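Side-chain contacts in acyl-CoA dehydrogenase (Bacillus anthracis, PDB 3OWA), which probably oxidises acyl-CoA thioesters, using bound FAD to introduce a double bond into the acyl chain, as other flavin-dependent acyl-CoA dehydrogenases do: residues A[365-370]-A[499-504]; A[360-365]-A[415-420]. All blocks are in the same frame, centred on the assembly; numbering follows the deposited sequence. Where two conformers were deposited one is given.

Interaction 1. Residues A[365-370]-A[499-504]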
ATOM      1  N   LYS A 365       0.760 -12.616 -12.138  1.00 30.57           N
ATOM      2  CA  LYS A 365       1.807 -12.006 -11.375  1.00 29.79           C
ATOM      3  C   LYS A 365       1.396 -10.632 -10.827  1.00 28.72           C
ATOM      4  O   LYS A 365       1.597 -10.354  -9.635  1.00 27.26           O
ATOM      5  CB  LYS A 365       3.096 -11.921 -12.196  1.00 30.20           C
ATOM      6  CG  LYS A 365       4.322 -11.522 -11.379  1.00 32.11           C
ATOM      7  CD  LYS A 365       4.569 -10.037 -11.396  1.00 31.05           C
ATOM      8  CE  LYS A 365       5.615  -9.677 -10.396  1.00 33.85           C
ATOM      9  NZ  LYS A 365       6.025  -8.231 -10.443  1.00 32.43           N
ATOM     10  N   VAL A 366       0.836  -9.777 -11.692  1.00 28.37           N
ATOM     11  CA  VAL A 366       0.432  -8.458 -11.278  1.00 27.72           C
ATOM     12  C   VAL A 366      -0.764  -8.556 -10.350  1.00 28.05           C
ATOM     13  O   VAL A 366      -0.817  -7.904  -9.293  1.00 27.61           O
ATOM     14  CB  VAL A 366       0.040  -7.542 -12.488  1.00 28.98           C
ATOM     15  CG1 VAL A 366      -0.517  -6.192 -11.957  1.00 27.14           C
ATOM     16  CG2 VAL A 366       1.224  -7.327 -13.411  1.00 25.44           C
ATOM     17  N   PHE A 367      -1.735  -9.383 -10.717  1.00 28.60           N
ATOM     18  CA  PHE A 367      -2.960  -9.431  -9.915  1.00 29.43           C
ATOM     19  C   PHE A 367      -2.670 -10.031  -8.546  1.00 29.65           C
ATOM     20  O   PHE A 367      -3.109  -9.497  -7.541  1.00 30.28           O
ATOM     21  CB  PHE A 367      -4.033 -10.243 -10.624  1.00 29.94           C
ATOM     22  CG  PHE A 367      -5.380 -10.171  -9.976  1.00 32.91           C
ATOM     23  CD1 PHE A 367      -6.239  -9.126 -10.262  1.00 34.01           C
ATOM     24  CD2 PHE A 367      -5.817 -11.186  -9.130  1.00 33.95           C
ATOM     25  CE1 PHE A 367      -7.502  -9.060  -9.675  1.00 36.15           C
ATOM     26  CE2 PHE A 367      -7.066 -11.127  -8.527  1.00 35.05           C
ATOM     27  CZ  PHE A 367      -7.921 -10.071  -8.800  1.00 36.60           C
ATOM     28  N   GLY A 368      -1.914 -11.123  -8.512  1.00 28.99           N
ATOM     29  CA  GLY A 368      -1.557 -11.767  -7.231  1.00 28.41           C
ATOM     30  C   GLY A 368      -0.736 -10.864  -6.324  1.00 27.84           C
ATOM     31  O   GLY A 368      -0.993 -10.752  -5.123  1.00 26.55           O
ATOM     32  N   SER A 369       0.278 -10.213  -6.881  1.00 25.79           N
ATOM     33  CA  SER A 369       1.115  -9.372  -6.031  1.00 25.73           C
ATOM     34  C   SER A 369       0.315  -8.181  -5.460  1.00 25.82           C
ATOM     35  O   SER A 369       0.535  -7.772  -4.319  1.00 23.91           O
ATOM     36  CB  SER A 369       2.342  -8.913  -6.820  1.00 25.20           C
ATOM     37  OG  SER A 369       1.974  -8.120  -7.974  1.00 27.50           O
ATOM     38  N   GLU A 370      -0.616  -7.626  -6.238  1.00 27.46           N
ATOM     39  CA  GLU A 370      -1.468  -6.510  -5.758  1.00 27.80           C
ATOM     40  C   GLU A 370      -2.549  -6.924  -4.776  1.00 26.95           C
ATOM     41  O   GLU A 370      -2.867  -6.190  -3.843  1.00 26.64           O
ATOM     42  CB  GLU A 370      -2.100  -5.726  -6.939  1.00 28.80           C
ATOM     43  CG  GLU A 370      -0.991  -5.070  -7.717  1.00 33.49           C
ATOM     44  CD  GLU A 370      -1.480  -4.013  -8.706  1.00 40.39           C
ATOM     45  OE1 GLU A 370      -2.639  -4.098  -9.175  1.00 38.78           O
ATOM     46  OE2 GLU A 370      -0.683  -3.102  -9.037  1.00 43.85           O
ATOM     47  N   ILE A 499      -7.913  -3.525 -17.606  1.00 36.25           N
ATOM     48  CA  ILE A 499      -9.164  -4.106 -18.037  1.00 36.84           C
ATOM     49  C   ILE A 499      -9.049  -5.626 -18.245  1.00 36.97           C
ATOM     50  O   ILE A 499      -9.893  -6.399 -17.770  1.00 36.26           O
ATOM     51  CB  ILE A 499      -9.752  -3.420 -19.322  1.00 37.62           C
ATOM     52  CG1 ILE A 499     -10.186  -2.002 -18.989  1.00 37.42           C
ATOM     53  CG2 ILE A 499     -10.939  -4.250 -19.856  1.00 38.14           C
ATOM     54  CD1 ILE A 499     -10.537  -1.139 -20.197  1.00 38.94           C
ATOM     55  N   VAL A 500      -8.015  -6.046 -18.967  1.00 37.22           N
ATOM     56  CA  VAL A 500      -7.865  -7.456 -19.288  1.00 37.67           C
ATOM     57  C   VAL A 500      -7.629  -8.233 -17.981  1.00 37.96           C
ATOM     58  O   VAL A 500      -8.166  -9.347 -17.795  1.00 38.36           O
ATOM     59  CB  VAL A 500      -6.678  -7.674 -20.269  1.00 38.96           C
ATOM     60  CG1 VAL A 500      -6.416  -9.179 -20.496  1.00 39.06           C
ATOM     61  CG2 VAL A 500      -6.933  -6.918 -21.603  1.00 39.20           C
ATOM     62  N   SER A 501      -6.850  -7.646 -17.075  1.00 35.97           N
ATOM     63  CA  SER A 501      -6.541  -8.330 -15.829  1.00 36.75           C
ATOM     64  C   SER A 501      -7.835  -8.521 -15.000  1.00 36.90           C
ATOM     65  O   SER A 501      -8.131  -9.620 -14.531  1.00 36.81           O
ATOM     66  CB  SER A 501      -5.529  -7.545 -15.023  1.00 35.05           C
ATOM     67  OG  SER A 501      -5.308  -8.245 -13.814  1.00 39.29           O
ATOM     68  N   ASN A 502      -8.613  -7.461 -14.848  1.00 37.03           N
ATOM     69  CA  ASN A 502      -9.874  -7.568 -14.112  1.00 38.46           C
ATOM     70  C   ASN A 502     -10.816  -8.556 -14.747  1.00 38.48           C
ATOM     71  O   ASN A 502     -11.440  -9.343 -14.055  1.00 39.60           O
ATOM     72  CB  ASN A 502     -10.547  -6.201 -13.975  1.00 38.95           C
ATOM     73  CG  ASN A 502     -10.039  -5.431 -12.769  1.00 42.52           C
ATOM     74  OD1 ASN A 502      -9.310  -5.960 -11.929  1.00 45.58           O
ATOM     75  ND2 ASN A 502     -10.414  -4.182 -12.686  1.00 47.81           N
ATOM     76  N   LEU A 503     -10.890  -8.529 -16.073  1.00 39.46           N
ATOM     77  CA  LEU A 503     -11.713  -9.489 -16.810  1.00 40.91           C
ATOM     78  C   LEU A 503     -11.343 -10.974 -16.554  1.00 39.74           C
ATOM     79  O   LEU A 503     -12.218 -11.817 -16.297  1.00 39.69           O
ATOM     80  CB  LEU A 503     -11.705  -9.132 -18.307  1.00 42.13           C
ATOM     81  CG  LEU A 503     -12.161 -10.273 -19.190  1.00 46.09           C
ATOM     82  CD1 LEU A 503     -13.674 -10.270 -19.218  1.00 50.55           C
ATOM     83  CD2 LEU A 503     -11.542 -10.186 -20.580  1.00 49.65           C
ATOM     84  N   TYR A 504     -10.052 -11.277 -16.620  1.00 39.17           N
ATOM     85  CA  TYR A 504      -9.529 -12.621 -16.351  1.00 39.37           C
ATOM     86  C   TYR A 504      -9.840 -13.100 -14.928  1.00 38.95           C
ATOM     87  O   TYR A 504     -10.237 -14.249 -14.714  1.00 40.59           O
ATOM     88  CB  TYR A 504      -8.002 -12.676 -16.618  1.00 39.36           C
ATOM     89  CG  TYR A 504      -7.402 -14.063 -16.622  1.00 38.03           C
ATOM     90  CD1 TYR A 504      -7.905 -15.063 -17.468  1.00 40.95           C
ATOM     91  CD2 TYR A 504      -6.341 -14.384 -15.785  1.00 38.44           C
ATOM     92  CE1 TYR A 504      -7.364 -16.343 -17.484  1.00 39.64           C
ATOM     93  CE2 TYR A 504      -5.780 -15.662 -15.794  1.00 39.29           C
ATOM     94  CZ  TYR A 504      -6.303 -16.639 -16.653  1.00 39.82           C
ATOM     95  OH  TYR A 504      -5.757 -17.906 -16.655  1.00 40.09           O
TER

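Interaction 2. Residues A[360-365]-A[415-420]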
ATOM      1  N   GLU A 360      -1.687 -14.747 -19.563  1.00 37.32           N
ATOM      2  CA  GLU A 360      -2.214 -15.215 -18.297  1.00 37.22           C
ATOM      3  C   GLU A 360      -1.146 -15.188 -17.174  1.00 35.78           C
ATOM      4  O   GLU A 360      -1.454 -14.829 -16.043  1.00 35.63           O
ATOM      5  CB  GLU A 360      -2.809 -16.625 -18.486  1.00 37.11           C
ATOM      6  CG  GLU A 360      -4.047 -16.646 -19.415  1.00 42.10           C
ATOM      7  CD  GLU A 360      -3.724 -16.792 -20.928  1.00 45.83           C
ATOM      8  OE1 GLU A 360      -4.666 -17.126 -21.672  1.00 45.58           O
ATOM      9  OE2 GLU A 360      -2.552 -16.574 -21.369  1.00 44.80           O
ATOM     10  N   CYS A 361       0.101 -15.552 -17.484  1.00 35.43           N
ATOM     11  CA  CYS A 361       1.193 -15.525 -16.475  1.00 34.90           C
ATOM     12  C   CYS A 361       1.454 -14.120 -15.951  1.00 33.82           C
ATOM     13  O   CYS A 361       1.604 -13.913 -14.730  1.00 33.14           O
ATOM     14  CB  CYS A 361       2.507 -16.095 -17.059  1.00 34.74           C
ATOM     15  SG  CYS A 361       2.446 -17.895 -17.379  1.00 38.58           S
ATOM     16  N   SER A 362       1.524 -13.151 -16.861  0.61 33.74           N
ATOM     17  CA  SER A 362       1.753 -11.751 -16.486  0.61 33.24           C
ATOM     18  C   SER A 362       0.578 -11.207 -15.684  0.61 33.06           C
ATOM     19  O   SER A 362       0.774 -10.528 -14.670  0.61 32.54           O
ATOM     20  CB  SER A 362       1.989 -10.886 -17.728  0.61 33.98           C
ATOM     21  OG  SER A 362       3.370 -10.841 -18.042  0.61 35.76           O
ATOM     22  N   LEU A 363      -0.643 -11.520 -16.113  1.00 33.03           N
ATOM     23  CA  LEU A 363      -1.824 -11.134 -15.327  1.00 33.48           C
ATOM     24  C   LEU A 363      -1.801 -11.680 -13.902  1.00 32.57           C
ATOM     25  O   LEU A 363      -2.152 -10.961 -12.980  1.00 33.65           O
ATOM     26  CB  LEU A 363      -3.151 -11.536 -16.002  1.00 33.33           C
ATOM     27  CG  LEU A 363      -3.397 -11.066 -17.446  1.00 36.40           C
ATOM     28  CD1 LEU A 363      -4.708 -11.663 -17.965  1.00 38.37           C
ATOM     29  CD2 LEU A 363      -3.353  -9.530 -17.584  1.00 36.21           C
ATOM     30  N   ASN A 364      -1.462 -12.951 -13.745  1.00 32.51           N
ATOM     31  CA  ASN A 364      -1.414 -13.598 -12.427  1.00 32.77           C
ATOM     32  C   ASN A 364      -0.389 -12.923 -11.556  1.00 31.90           C
ATOM     33  O   ASN A 364      -0.625 -12.663 -10.372  1.00 32.61           O
ATOM     34  CB  ASN A 364      -1.003 -15.063 -12.560  1.00 33.16           C
ATOM     35  CG  ASN A 364      -2.119 -15.972 -13.077  1.00 36.08           C
ATOM     36  OD1 ASN A 364      -3.312 -15.623 -13.116  1.00 39.62           O
ATOM     37  ND2 ASN A 364      -1.719 -17.159 -13.464  1.00 33.74           N
ATOM     38  N   LYS A 365       0.760 -12.616 -12.138  1.00 30.57           N
ATOM     39  CA  LYS A 365       1.807 -12.006 -11.375  1.00 29.79           C
ATOM     40  C   LYS A 365       1.396 -10.632 -10.827  1.00 28.72           C
ATOM     41  O   LYS A 365       1.597 -10.354  -9.635  1.00 27.26           O
ATOM     42  CB  LYS A 365       3.096 -11.921 -12.196  1.00 30.20           C
ATOM     43  CG  LYS A 365       4.322 -11.522 -11.379  1.00 32.11           C
ATOM     44  CD  LYS A 365       4.569 -10.037 -11.396  1.00 31.05           C
ATOM     45  CE  LYS A 365       5.615  -9.677 -10.396  1.00 33.85           C
ATOM     46  NZ  LYS A 365       6.025  -8.231 -10.443  1.00 32.43           N
ATOM     47  N   ARG A 415       2.411  -4.968 -17.107  1.00 37.67           N
ATOM     48  CA  ARG A 415       1.220  -4.345 -17.664  1.00 39.02           C
ATOM     49  C   ARG A 415       1.432  -3.878 -19.097  1.00 40.49           C
ATOM     50  O   ARG A 415       0.573  -4.098 -19.947  1.00 40.91           O
ATOM     51  CB  ARG A 415       0.739  -3.151 -16.820  1.00 38.40           C
ATOM     52  CG  ARG A 415      -0.029  -3.577 -15.551  1.00 37.54           C
ATOM     53  CD  ARG A 415      -0.234  -2.364 -14.616  1.00 42.26           C
ATOM     54  NE  ARG A 415      -1.333  -2.612 -13.680  1.00 43.02           N
ATOM     55  CZ  ARG A 415      -1.210  -2.666 -12.353  1.00 43.34           C
ATOM     56  NH1 ARG A 415      -2.285  -2.895 -11.595  1.00 39.52           N
ATOM     57  NH2 ARG A 415      -0.026  -2.456 -11.784  1.00 41.92           N
ATOM     58  N   LEU A 416       2.568  -3.240 -19.359  1.00 40.40           N
ATOM     59  CA  LEU A 416       2.844  -2.685 -20.674  1.00 42.45           C
ATOM     60  C   LEU A 416       2.936  -3.731 -21.779  1.00 43.52           C
ATOM     61  O   LEU A 416       2.618  -3.448 -22.920  1.00 44.49           O
ATOM     62  CB  LEU A 416       4.137  -1.880 -20.663  1.00 42.31           C
ATOM     63  CG  LEU A 416       4.112  -0.591 -19.874  1.00 42.42           C
ATOM     64  CD1 LEU A 416       5.544  -0.094 -19.791  1.00 43.13           C
ATOM     65  CD2 LEU A 416       3.225   0.430 -20.609  1.00 43.98           C
ATOM     66  N   ILE A 417       3.334  -4.943 -21.438  1.00 43.63           N
ATOM     67  CA  ILE A 417       3.496  -5.958 -22.461  1.00 45.01           C
ATOM     68  C   ILE A 417       2.200  -6.675 -22.825  1.00 44.74           C
ATOM     69  O   ILE A 417       2.123  -7.267 -23.912  1.00 45.85           O
ATOM     70  CB  ILE A 417       4.591  -6.992 -22.103  1.00 45.05           C
ATOM     71  CG1 ILE A 417       4.207  -7.801 -20.853  1.00 46.43           C
ATOM     72  CG2 ILE A 417       5.948  -6.291 -21.953  1.00 46.27           C
ATOM     73  CD1 ILE A 417       5.357  -8.660 -20.336  1.00 47.94           C
ATOM     74  N   VAL A 418       1.198  -6.626 -21.949  1.00 42.55           N
ATOM     75  CA  VAL A 418      -0.062  -7.294 -22.226  1.00 41.92           C
ATOM     76  C   VAL A 418      -0.780  -6.871 -23.555  1.00 44.11           C
ATOM     77  O   VAL A 418      -1.104  -7.739 -24.396  1.00 43.98           O
ATOM     78  CB  VAL A 418      -1.022  -7.298 -20.986  1.00 41.46           C
ATOM     79  CG1 VAL A 418      -2.465  -7.660 -21.406  1.00 39.13           C
ATOM     80  CG2 VAL A 418      -0.522  -8.283 -19.931  1.00 39.61           C
ATOM     81  N   PRO A 419      -1.044  -5.566 -23.760  1.00 44.77           N
ATOM     82  CA  PRO A 419      -1.736  -5.238 -25.025  1.00 46.56           C
ATOM     83  C   PRO A 419      -0.969  -5.623 -26.281  1.00 48.54           C
ATOM     84  O   PRO A 419      -1.581  -6.107 -27.226  1.00 50.12           O
ATOM     85  CB  PRO A 419      -1.893  -3.725 -24.962  1.00 46.31           C
ATOM     86  CG  PRO A 419      -1.827  -3.403 -23.475  1.00 45.68           C
ATOM     87  CD  PRO A 419      -0.825  -4.363 -22.934  1.00 43.83           C
ATOM     88  N   GLY A 420       0.345  -5.421 -26.291  1.00 49.69           N
ATOM     89  CA  GLY A 420       1.190  -5.757 -27.454  1.00 51.78           C
ATOM     90  C   GLY A 420       1.240  -7.239 -27.753  1.00 52.82           C
ATOM     91  O   GLY A 420       1.238  -7.641 -28.916  1.00 54.63           O
TER

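Interaction 1. Residues A[365-370]-A[499-504]
Phe367 and Ser501 meet where the C-terminal helical bundle typical of acyl-CoA dehydrogenases receives a helix from the additional helical region that follows it. Helix 358-383 belongs to the first C-terminal acyl-CoA dehydrogenase domain and helix 490-520 to the second, a doubling reminiscent of very-long-chain acyl-CoA dehydrogenase. The backbones come closest at these same two residues, whose CA atoms are 7.0 Å apart. With its CG opposite the backbone N (chi1 -171°), the phenylalanine directs its ring out over Ser501 and toward Asn502. The hydroxyl of Ser501, also swung away from its own N (chi1 178°), ends 3.8 Å from Phe367 CD1. It approaches the ring obliquely and also lies 4.0 Å from Phe367 CB, so the oxygen rests against the root of the side chain as well as against the ring. At the next residue, the amide of Asn502 leans back toward the aromatic group although its CB points away from helix 358-383. Its OD1 lies 4.2 Å from Phe367 CE1, at the ring edge and near the ring plane. ND2 of the same amide is hydrogen-bonded to Glu542, which ties down the amide that borders the ring. No hydrogen bond joins the two segments: this is a small van der Waals contact between one large aromatic group and two short polar side chains, burying 104 Å² in all. Around it, Phe367 also packs on Ala320 and Ala321 of helix 305-336, while Asn502 rests on Ala539 and Ile543 of helix 526-554, so the contact lies among these two helices as well as its own.

Interaction 2. Residues A[360-365]-A[415-420]
Near-antiparallel packing brings Ser362 and Val418 to the closest point of their backbones, with CA atoms 7.5 Å apart. The axes of the two short segments approach to 9.7 Å and run at 152° to each other, and Ser362, Leu363, Ile417 and Val418 fill the space where they approach. Just beyond Val418, Pro419 has no N-H to offer the preceding turn, and helix 411-427 is kinked there. The apolar part of the contact is a methyl-to-methyl touch: Leu363 CD2 sits 3.9 Å from Val418 CG2, the two side chains crossing at about a right angle. The same valine methyl lies 4.2 Å from Ser362 CB. In Ile417 the CG1 branch stands between the backbone N and the carbonyl carbon (chi1 64°), which carries CD1 back toward helix 358-383. Its approach to the Ser362 hydroxyl is less certain, because that serine has two conformers; in one of them OG is hydrogen-bonded to Asn414. Leu363 also packs on Tyr504 of helix 490-520, and Ile417 on Arg269 of helix 257-293. Next to Ile417 in the chain, Leu416 touches FAD and packs against Leu306 of the second subunit.

Both interactions use helix 358-383, at successive stretches that share Lys365, and their centres lie 8 Å apart. Interaction 2 is the more buried, a small, mainly aliphatic contact within the first C-terminal domain and close to the flavin pocket; interaction 1 is partly buried, sets an aromatic ring against polar side chains and reaches into the second C-terminal domain. Neither has a hydrogen bond across its own segments, but a salt bridge does join one contact to the other: Arg415 NH1 pairs with Glu370 OE1 at 2.7 Å, and Arg415 NE forms a further salt bridge with Asp498 of helix 490-520. One arginine thereby connects the three helices that the two contacts pack together.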